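Long-range contacts in spore coat polysaccharide biosynthesis protein SpsE (Bacillus subtilis, PDB 1VLI), which probably acts as an N-acylneuraminate-9-phosphate synthase-like enzyme, making a sialic-acid-type sugar for the spore coat polysaccharide: residues L49-A54 / R111-I116; A166-S171 / S299-T304; A322-G327 / R363-D368; F63-A68 / M96-E101. All coordinates share one frame; numbering follows the deposited sequence.

Interaction 1 (L49-A54 / R111-I116)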
# COMPACT_ATOMS: atom_id res chain seq x y z
N LEU A 49 -17.00 -8.72 9.33
CA LEU A 49 -16.02 -7.62 9.32
C LEU A 49 -16.59 -6.44 8.54
O LEU A 49 -16.65 -5.34 9.05
CB LEU A 49 -14.68 -8.08 8.77
CG LEU A 49 -13.84 -8.91 9.76
CD1 LEU A 49 -12.91 -9.83 8.98
CD2 LEU A 49 -13.06 -8.01 10.73
N ILE A 50 -17.06 -6.71 7.33
CA ILE A 50 -17.88 -5.76 6.56
C ILE A 50 -18.92 -5.08 7.43
O ILE A 50 -18.97 -3.86 7.43
CB ILE A 50 -18.52 -6.45 5.30
CG1 ILE A 50 -17.38 -6.95 4.40
CG2 ILE A 50 -19.40 -5.47 4.52
CD1 ILE A 50 -17.76 -7.44 3.05
N ASP A 51 -19.72 -5.85 8.19
CA ASP A 51 -20.74 -5.29 9.11
C ASP A 51 -20.15 -4.31 10.08
O ASP A 51 -20.68 -3.21 10.27
CB ASP A 51 -21.43 -6.36 9.95
CG ASP A 51 -22.43 -7.21 9.16
OD1 ASP A 51 -23.13 -6.68 8.26
OD2 ASP A 51 -22.60 -8.43 9.40
N ALA A 52 -19.07 -4.72 10.73
CA ALA A 52 -18.40 -3.91 11.75
C ALA A 52 -17.91 -2.57 11.19
O ALA A 52 -18.09 -1.53 11.83
CB ALA A 52 -17.26 -4.69 12.38
N ALA A 53 -17.32 -2.62 10.00
CA ALA A 53 -16.85 -1.44 9.28
C ALA A 53 -18.00 -0.47 8.98
O ALA A 53 -17.86 0.74 9.18
CB ALA A 53 -16.17 -1.85 8.00
N ALA A 54 -19.10 -1.03 8.47
CA ALA A 54 -20.30 -0.28 8.15
C ALA A 54 -20.91 0.36 9.39
O ALA A 54 -21.23 1.54 9.36
CB ALA A 54 -21.36 -1.23 7.47
N ARG A 111 -21.51 -3.45 -1.46
CA ARG A 111 -22.37 -2.52 -2.19
C ARG A 111 -23.66 -2.30 -1.45
O ARG A 111 -24.17 -1.18 -1.41
CB ARG A 111 -22.65 -3.00 -3.62
CG ARG A 111 -23.06 -1.88 -4.60
CD ARG A 111 -22.35 -1.96 -5.96
N GLU A 112 -24.18 -3.34 -0.83
CA GLU A 112 -25.41 -3.14 -0.10
C GLU A 112 -25.24 -2.57 1.31
O GLU A 112 -26.18 -1.98 1.83
CB GLU A 112 -26.29 -4.38 -0.16
CG GLU A 112 -26.24 -5.26 1.07
CD GLU A 112 -27.41 -6.23 1.07
OE1 GLU A 112 -28.56 -5.78 1.26
OE2 GLU A 112 -27.16 -7.45 0.86
N LYS A 113 -24.06 -2.70 1.93
CA LYS A 113 -23.84 -2.07 3.24
C LYS A 113 -23.23 -0.67 3.05
O LYS A 113 -22.83 0.01 4.01
CB LYS A 113 -23.04 -2.96 4.21
CG LYS A 113 -23.60 -4.37 4.49
CD LYS A 113 -24.98 -4.40 5.22
CE LYS A 113 -24.83 -4.27 6.74
NZ LYS A 113 -26.03 -3.74 7.49
N GLN A 114 -23.20 -0.24 1.79
CA GLN A 114 -22.70 1.07 1.36
C GLN A 114 -21.30 1.36 1.87
O GLN A 114 -21.00 2.45 2.36
CB GLN A 114 -23.68 2.18 1.73
CG GLN A 114 -24.77 2.36 0.70
CD GLN A 114 -26.08 2.78 1.32
OE1 GLN A 114 -26.14 3.76 2.08
NE2 GLN A 114 -27.14 2.04 1.00
N VAL A 115 -20.45 0.34 1.77
CA VAL A 115 -19.03 0.56 1.97
C VAL A 115 -18.28 0.18 0.69
O VAL A 115 -18.75 -0.63 -0.13
CB VAL A 115 -18.48 -0.12 3.27
CG1 VAL A 115 -19.32 0.24 4.46
CG2 VAL A 115 -18.43 -1.60 3.14
N ILE A 116 -17.12 0.81 0.53
CA ILE A 116 -16.35 0.67 -0.68
C ILE A 116 -15.27 -0.37 -0.42
O ILE A 116 -14.38 -0.17 0.44
CB ILE A 116 -15.71 2.03 -1.06
CG1 ILE A 116 -16.78 3.09 -1.37
CG2 ILE A 116 -14.71 1.85 -2.23
CD1 ILE A 116 -16.23 4.53 -1.41
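Neighbouring outer helices of the TIM barrel meet where Ala54 and Ile50 of helix 43-56 face Lys113 and Val115, in the turn that leads out of helix 103-112. The backbones come nearest at Ala54 and Lys113, whose CA atoms are 6.3 Å apart, a spacing that suits the small methyl group. Ala54 CB points at the turn and lies 3.9 Å from Val115 CG1 and 4.1 Å from Lys113 CB. With CG1 of Val115 anti to its carbonyl carbon (chi1 -51°), that branch is laid against Ala54, while the other branch, CG2, reaches Ile50 CG2 at 4.2 Å. The two methyls of one valine therefore serve positions one helical turn apart, Ile50 and Ala54. At the outer margin the Lys113 chain, folded at chi2 and chi3, crosses Asp51 at a slant and brings its CE to 3.3 Å from Asp51 OD1. The ammonium is less close, with NZ 4.2 Å from the same oxygen, too far for a salt bridge, so any attraction is probably weak; OD1 is instead hydrogen-bonded to Tyr109 OH of helix 103-112. Beneath this layer Val115 touches Val61 of strand 60-63, and Ile50 packs on Leu106 and Cys110 of helix 103-112, while Ala53 rests on Ala33 of strand 30-36.

Interaction 2 (A166-S171 / S299-T304)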
# COMPACT_ATOMS: atom_id res chain seq x y z
N ALA A 166 6.13 3.78 3.91
CA ALA A 166 6.94 3.36 5.06
C ALA A 166 8.39 3.25 4.66
O ALA A 166 8.72 2.63 3.63
CB ALA A 166 6.48 2.05 5.63
N GLY A 167 9.26 3.87 5.46
CA GLY A 167 10.72 3.78 5.23
C GLY A 167 11.28 4.52 4.02
O GLY A 167 12.44 4.33 3.67
N ALA A 168 10.46 5.38 3.40
CA ALA A 168 10.80 6.05 2.15
C ALA A 168 11.45 7.37 2.49
O ALA A 168 11.23 7.92 3.56
CB ALA A 168 9.56 6.29 1.30
N GLU A 169 12.26 7.88 1.57
CA GLU A 169 12.70 9.25 1.66
C GLU A 169 11.95 10.04 0.60
O GLU A 169 11.17 9.48 -0.18
CB GLU A 169 14.20 9.31 1.49
CG GLU A 169 14.85 8.51 2.59
CD GLU A 169 16.24 9.00 2.88
OE1 GLU A 169 17.07 9.03 1.95
OE2 GLU A 169 16.48 9.34 4.05
N ILE A 170 12.17 11.35 0.60
CA ILE A 170 11.37 12.25 -0.24
C ILE A 170 11.52 11.97 -1.75
O ILE A 170 10.56 12.07 -2.53
CB ILE A 170 11.61 13.74 0.20
CG1 ILE A 170 10.60 14.70 -0.43
CG2 ILE A 170 13.05 14.21 -0.03
CD1 ILE A 170 9.23 14.62 0.14
N SER A 171 12.71 11.54 -2.15
CA SER A 171 12.98 11.25 -3.53
C SER A 171 12.22 10.02 -4.03
O SER A 171 11.81 9.99 -5.18
CB SER A 171 14.48 11.10 -3.74
OG SER A 171 14.99 10.27 -2.72
N SER A 299 10.02 16.06 10.86
CA SER A 299 9.50 16.26 9.49
C SER A 299 10.41 15.71 8.38
O SER A 299 10.01 15.68 7.22
CB SER A 299 9.17 17.74 9.21
OG SER A 299 10.30 18.60 9.40
N TYR A 300 11.63 15.29 8.72
CA TYR A 300 12.51 14.67 7.73
C TYR A 300 11.95 13.29 7.41
O TYR A 300 11.97 12.40 8.27
CB TYR A 300 13.97 14.59 8.20
CG TYR A 300 14.89 13.95 7.16
CD1 TYR A 300 15.07 14.53 5.89
CD2 TYR A 300 15.57 12.77 7.45
CE1 TYR A 300 15.91 13.93 4.92
CE2 TYR A 300 16.40 12.16 6.49
CZ TYR A 300 16.57 12.75 5.23
OH TYR A 300 17.40 12.13 4.30
N LYS A 301 11.41 13.15 6.19
CA LYS A 301 10.81 11.89 5.71
C LYS A 301 11.93 10.90 5.54
O LYS A 301 12.83 11.13 4.74
CB LYS A 301 10.09 12.07 4.37
CG LYS A 301 9.47 10.80 3.81
CD LYS A 301 8.61 10.11 4.84
CE LYS A 301 7.90 8.92 4.22
NZ LYS A 301 6.94 8.31 5.21
N THR A 302 11.87 9.83 6.33
CA THR A 302 12.93 8.82 6.38
C THR A 302 12.47 7.53 7.10
O THR A 302 11.42 7.50 7.71
CB THR A 302 14.21 9.43 7.03
OG1 THR A 302 15.28 8.49 6.91
CG2 THR A 302 14.06 9.64 8.55
N THR A 303 13.26 6.46 7.02
CA THR A 303 13.00 5.23 7.79
C THR A 303 13.25 5.43 9.31
O THR A 303 14.14 6.21 9.71
CB THR A 303 13.83 4.07 7.20
OG1 THR A 303 13.36 2.81 7.72
CG2 THR A 303 15.30 4.16 7.62
N THR A 304 12.48 4.74 10.16
CA THR A 304 12.62 4.90 11.62
C THR A 304 13.70 3.98 12.24
O THR A 304 14.23 3.08 11.57
CB THR A 304 11.25 4.75 12.38
OG1 THR A 304 10.64 3.50 12.05
CG2 THR A 304 10.23 5.82 11.93
O HOH W 1 9.47 6.81 6.15
O HOH W 2 13.63 12.60 2.67
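Lys301, then Glu169 and Gly167, have the largest areas buried by the contact. The lysine points at the other segment and curls round the carbonyl of Ala168: with CG anti to the backbone nitrogen (chi1 179°) and a single bend at chi2, its CG comes within 3.4 Å of Ala168 O and its CE within 3.5 Å. NZ then runs on to Thr165 OG1, its hydrogen-bond partner, and donates to a water (3.1 Å) that is also bound to Thr302 O. Segment 166-171 runs from the barrel loop after strand 161-164 into the start of helix 170-181; segment 299-304 belongs to the linking chain between helices 293-296 and 310-313. The chain of Glu169, the N-cap residue of helix 170-181, is extended beyond CG and brings its carboxylate to Tyr300 and Thr302. Thr302 OG1 donates to its OE2 at 3.2 Å, on the anti side and 20° out of the carboxylate plane, and Tyr300 OH lies 2.9 Å from the same oxygen, ring and carboxylate turned 79° apart. Replaced by alanine, Glu169 would probably leave the Thr302 hydroxyl without this acceptor and the Tyr300 hydroxyl without a near neighbour. The positive phi of Gly167 favours glycine, and a side chain there would come close to Thr303, whose CB already sits 3.7 Å from Gly167 CA.

Interaction 3 (A322-G327 / R363-D368)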
# COMPACT_ATOMS: atom_id res chain seq x y z
N ALA A 322 15.83 -17.07 -13.84
CA ALA A 322 16.52 -18.27 -14.36
C ALA A 322 18.02 -17.96 -14.42
O ALA A 322 18.39 -16.82 -14.19
CB ALA A 322 15.99 -18.63 -15.75
N PRO A 323 18.91 -18.92 -14.67
CA PRO A 323 20.32 -18.57 -14.90
C PRO A 323 20.47 -17.82 -16.23
O PRO A 323 19.89 -18.21 -17.25
CB PRO A 323 21.03 -19.93 -14.97
CG PRO A 323 20.08 -20.91 -14.41
CD PRO A 323 18.71 -20.38 -14.72
N ILE A 324 21.22 -16.72 -16.21
CA ILE A 324 21.46 -15.98 -17.45
C ILE A 324 22.90 -16.17 -17.88
O ILE A 324 23.82 -16.05 -17.07
CB ILE A 324 21.11 -14.48 -17.27
CG1 ILE A 324 19.62 -14.32 -16.89
CG2 ILE A 324 21.43 -13.69 -18.53
CD1 ILE A 324 19.18 -12.88 -16.76
N GLN A 325 23.09 -16.47 -19.15
CA GLN A 325 24.43 -16.70 -19.67
C GLN A 325 25.01 -15.52 -20.42
O GLN A 325 24.28 -14.69 -20.97
CB GLN A 325 24.45 -17.96 -20.52
CG GLN A 325 24.37 -19.24 -19.64
CD GLN A 325 24.49 -20.41 -20.64
OE1 GLN A 325 25.66 -20.99 -20.84
NE2 GLN A 325 23.30 -20.75 -21.33
N LYS A 326 26.34 -15.45 -20.40
CA LYS A 326 27.09 -14.36 -21.02
C LYS A 326 26.66 -14.17 -22.47
O LYS A 326 26.71 -15.12 -23.23
CB LYS A 326 28.60 -14.68 -20.99
CG LYS A 326 29.46 -13.50 -21.41
CD LYS A 326 30.90 -13.90 -21.70
CE LYS A 326 31.77 -12.66 -21.61
NZ LYS A 326 33.18 -13.00 -21.96
N GLY A 327 26.20 -12.98 -22.84
CA GLY A 327 25.81 -12.74 -24.23
C GLY A 327 24.29 -12.61 -24.37
O GLY A 327 23.78 -11.98 -25.32
N ARG A 363 28.37 -11.34 -18.29
CA ARG A 363 28.88 -12.53 -17.63
C ARG A 363 27.69 -13.39 -17.19
O ARG A 363 26.57 -12.89 -17.10
CB ARG A 363 29.70 -12.16 -16.40
CG ARG A 363 28.95 -11.28 -15.39
CD ARG A 363 29.85 -10.71 -14.30
NE ARG A 363 29.11 -10.27 -13.12
CZ ARG A 363 29.70 -9.82 -12.01
NH1 ARG A 363 31.02 -9.76 -11.95
NH2 ARG A 363 28.97 -9.42 -10.97
N ASP A 364 27.96 -14.65 -16.88
CA ASP A 364 26.96 -15.54 -16.31
C ASP A 364 26.36 -14.99 -15.02
O ASP A 364 27.08 -14.53 -14.16
CB ASP A 364 27.61 -16.88 -15.97
CG ASP A 364 28.11 -17.63 -17.20
OD1 ASP A 364 27.78 -17.23 -18.34
OD2 ASP A 364 28.84 -18.63 -17.08
N ILE A 365 25.04 -15.04 -14.90
CA ILE A 365 24.37 -14.66 -13.65
C ILE A 365 23.58 -15.88 -13.18
O ILE A 365 22.81 -16.45 -13.95
CB ILE A 365 23.45 -13.46 -13.86
CG1 ILE A 365 24.10 -12.46 -14.83
CG2 ILE A 365 23.14 -12.80 -12.53
CD1 ILE A 365 23.18 -11.36 -15.31
N PRO A 366 23.80 -16.30 -11.93
CA PRO A 366 23.01 -17.39 -11.35
C PRO A 366 21.52 -17.01 -11.24
O PRO A 366 21.18 -15.82 -11.21
CB PRO A 366 23.64 -17.57 -9.96
CG PRO A 366 25.03 -16.97 -10.08
CD PRO A 366 24.84 -15.81 -11.00
N ALA A 367 20.62 -17.99 -11.19
CA ALA A 367 19.20 -17.69 -10.98
C ALA A 367 19.05 -17.15 -9.58
O ALA A 367 19.94 -17.37 -8.75
CB ALA A 367 18.37 -18.93 -11.14
N ASP A 368 17.96 -16.42 -9.33
CA ASP A 368 17.64 -15.91 -7.99
C ASP A 368 18.63 -14.94 -7.38
O ASP A 368 18.76 -14.86 -6.16
CB ASP A 368 17.45 -17.07 -7.03
CG ASP A 368 16.04 -17.49 -6.95
OD1 ASP A 368 15.32 -16.86 -6.14
OD2 ASP A 368 15.57 -18.41 -7.69
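Ile324 and Ile365 face each other as an antiparallel hydrogen-bonded pair, their side chains leaving the backbones laterally and meeting where Ile365 CD1 comes 4.2 Å from Ile324 CB. Two backbone bonds hold the pair: Ile324 N to Ile365 O at 2.8 Å, and Ile365 N to Ile324 O at 2.7 Å with an N-H...O angle of 168°. Both donors lie in the carbonyl plane. Further along, Asp364 and Gln325 run side by side and point the same way, carboxylate and amide planes turned 54° from each other. With its CG anti to the carbonyl carbon (chi1 -64°), Asp364 swings its carboxylate back to the opposite backbone, where OD1 accepts from Lys326 N at 3.1 Å, nearly in line with the C-O bond. The side chain thus takes up the amide one residue beyond Gln325 and extends the pairing. Lys326, outstretched, lays its CG 3.9 Å from Arg363 CA, whereas Arg363 itself turns away to a salt bridge with Asp375. At the other end the methyl of Ala367 meets the proline ring, its CB 3.9 Å from Pro323 CD. The segments run antiparallel and are joined by a single bridge. Both lie in the SAF (AFP-like) domain, a small fold of the beta-clip type, and here the contact pairs the loop after strand 317-320 with the one after helix 352-356.

Interaction 4 (F63-A68 / M96-E101)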
# COMPACT_ATOMS: atom_id res chain seq x y z
N PHE A 63 -9.56 -5.65 2.11
CA PHE A 63 -9.16 -7.07 2.24
C PHE A 63 -7.91 -7.40 1.43
O PHE A 63 -7.71 -6.86 0.34
CB PHE A 63 -10.30 -8.00 1.76
CG PHE A 63 -11.47 -8.07 2.72
CD1 PHE A 63 -11.48 -8.98 3.78
CD2 PHE A 63 -12.54 -7.20 2.59
CE1 PHE A 63 -12.52 -9.03 4.68
CE2 PHE A 63 -13.61 -7.24 3.50
CZ PHE A 63 -13.59 -8.15 4.55
N GLN A 64 -7.07 -8.28 1.96
CA GLN A 64 -5.96 -8.84 1.18
C GLN A 64 -6.47 -9.88 0.19
O GLN A 64 -7.16 -10.83 0.57
CB GLN A 64 -4.95 -9.51 2.09
CG GLN A 64 -3.54 -9.57 1.52
CD GLN A 64 -2.57 -10.27 2.46
OE1 GLN A 64 -2.05 -11.34 2.15
NE2 GLN A 64 -2.32 -9.67 3.62
N MSE A 65 -6.14 -9.69 -1.08
CA MSE A 65 -6.54 -10.65 -2.10
C MSE A 65 -5.42 -11.57 -2.54
O MSE A 65 -5.68 -12.71 -2.90
CB MSE A 65 -7.14 -9.95 -3.30
CG MSE A 65 -8.57 -9.52 -3.04
SE MSE A 65 -9.40 -8.80 -4.66
CE MSE A 65 -9.15 -10.31 -5.83
N PHE A 66 -4.19 -11.10 -2.49
CA PHE A 66 -3.08 -11.86 -3.04
C PHE A 66 -2.09 -12.31 -1.96
O PHE A 66 -1.86 -11.59 -0.98
CB PHE A 66 -2.44 -11.08 -4.18
CG PHE A 66 -3.45 -10.53 -5.14
CD1 PHE A 66 -3.96 -11.34 -6.17
CD2 PHE A 66 -3.95 -9.25 -5.00
CE1 PHE A 66 -4.92 -10.84 -7.03
CE2 PHE A 66 -4.92 -8.75 -5.86
CZ PHE A 66 -5.40 -9.54 -6.88
N GLN A 67 -1.54 -13.51 -2.15
CA GLN A 67 -0.57 -14.11 -1.21
C GLN A 67 0.80 -13.48 -1.33
O GLN A 67 1.17 -13.03 -2.41
CB GLN A 67 -0.46 -15.60 -1.46
CG GLN A 67 -1.54 -16.39 -0.77
CD GLN A 67 -1.42 -17.88 -1.04
OE1 GLN A 67 -0.37 -18.35 -1.51
NE2 GLN A 67 -2.48 -18.62 -0.74
N ALA A 68 1.55 -13.47 -0.22
CA ALA A 68 2.82 -12.75 -0.14
C ALA A 68 3.98 -13.39 -0.94
O ALA A 68 4.90 -12.70 -1.40
CB ALA A 68 3.23 -12.51 1.32
N MSE A 96 -4.06 -16.82 -4.48
CA MSE A 96 -4.88 -15.80 -3.90
C MSE A 96 -5.15 -16.05 -2.44
O MSE A 96 -5.11 -17.17 -2.02
CB MSE A 96 -6.16 -15.75 -4.66
CG MSE A 96 -6.00 -14.87 -5.86
SE MSE A 96 -7.59 -14.96 -6.87
CE MSE A 96 -8.93 -14.20 -5.43
N GLU A 97 -5.42 -14.99 -1.67
CA GLU A 97 -5.64 -15.16 -0.25
C GLU A 97 -6.98 -15.74 0.09
O GLU A 97 -7.04 -16.62 0.92
CB GLU A 97 -5.41 -13.87 0.55
CG GLU A 97 -4.06 -13.82 1.25
CD GLU A 97 -3.96 -14.78 2.43
OE1 GLU A 97 -5.00 -15.03 3.08
OE2 GLU A 97 -2.83 -15.27 2.71
N MSE A 98 -8.06 -15.22 -0.50
CA MSE A 98 -9.40 -15.75 -0.22
C MSE A 98 -9.87 -16.58 -1.41
O MSE A 98 -9.44 -16.32 -2.53
CB MSE A 98 -10.38 -14.61 -0.00
CG MSE A 98 -10.01 -13.65 1.10
SE MSE A 98 -11.17 -12.05 1.06
CE MSE A 98 -10.36 -11.15 -0.57
N PRO A 99 -10.74 -17.57 -1.18
CA PRO A 99 -11.31 -18.35 -2.30
C PRO A 99 -12.01 -17.46 -3.34
O PRO A 99 -12.79 -16.59 -2.99
CB PRO A 99 -12.33 -19.26 -1.61
CG PRO A 99 -11.81 -19.40 -0.22
CD PRO A 99 -11.26 -18.03 0.13
N ALA A 100 -11.70 -17.70 -4.62
CA ALA A 100 -12.26 -16.94 -5.71
C ALA A 100 -13.80 -16.85 -5.69
O ALA A 100 -14.37 -15.85 -6.16
CB ALA A 100 -11.78 -17.50 -7.03
N GLU A 101 -14.46 -17.86 -5.12
CA GLU A 101 -15.93 -17.83 -5.07
C GLU A 101 -16.49 -16.87 -4.04
O GLU A 101 -17.71 -16.66 -3.99
CB GLU A 101 -16.55 -19.22 -4.93
CG GLU A 101 -16.23 -19.99 -3.65
CD GLU A 101 -14.98 -20.88 -3.74
OE1 GLU A 101 -14.18 -20.78 -4.72
OE2 GLU A 101 -14.80 -21.68 -2.79
O HOH W 3 0.26 -14.25 2.11
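Glu97 N donates to Met65 O across the contact in a short, straight bond of 2.6 Å (172° at the hydrogen), although the nitrogen stands 47° out of the carbonyl plane. It fixes the bridge between Phe66 and Met96, and beside it the side chains of three methionines, present as selenomethionine, come together. Met98 bends at chi3, carrying CE to 3.4 Å from Gln64 O and 3.5 Å from Met65 CG. Its selenium approaches the Phe63 ring obliquely, 4.9 Å from the centroid and 45° off the normal, a Met-aromatic contact in which the two side chains cross at about a right angle. Met65 and Met96 instead lie alongside each other, their CE atoms 3.9 Å apart, and Met96 CG reaches Phe66 CD1 at 4.1 Å. On the outer side Gln67, extended beyond CG, brings NE2 to 3.3 Å from Met96 O, and its CG lies 3.9 Å from Glu97 OE2. A leucine in place of Gln67 would probably deprive Met96 O of this polar neighbour. A water accepts from Ala68 N and gives a weak bond to Glu97 OE2. Between these two loops, one following strand 60-63 and the other preceding helix 103-112, the chemistry is thus divided: the contact combines one short backbone bond with a buried selenomethionine-phenylalanine side, while its polar side chains lie on the partly exposed side.

In the fold
From the N terminus, helix 43-56 of interaction 1 comes first, followed by strand 60-63 and the loop 63-68 of interaction 4. That contact closes a short loop through helix 89-92 before helix 103-112 begins, and it is nested inside the larger loop that interaction 1 closes at 111-116. The two touch directly, Ile50 CG1 being 3.9 Å from Phe63 CE2, so the two lie on one flank of the barrel. Interaction 2 opens afterwards, about 33 Å from interaction 1 between centres and on the opposite side of the chain's centre, and ties a barrel loop to the linking chain 128 residues later. Interaction 3 follows in series and closes a loop within the SAF domain.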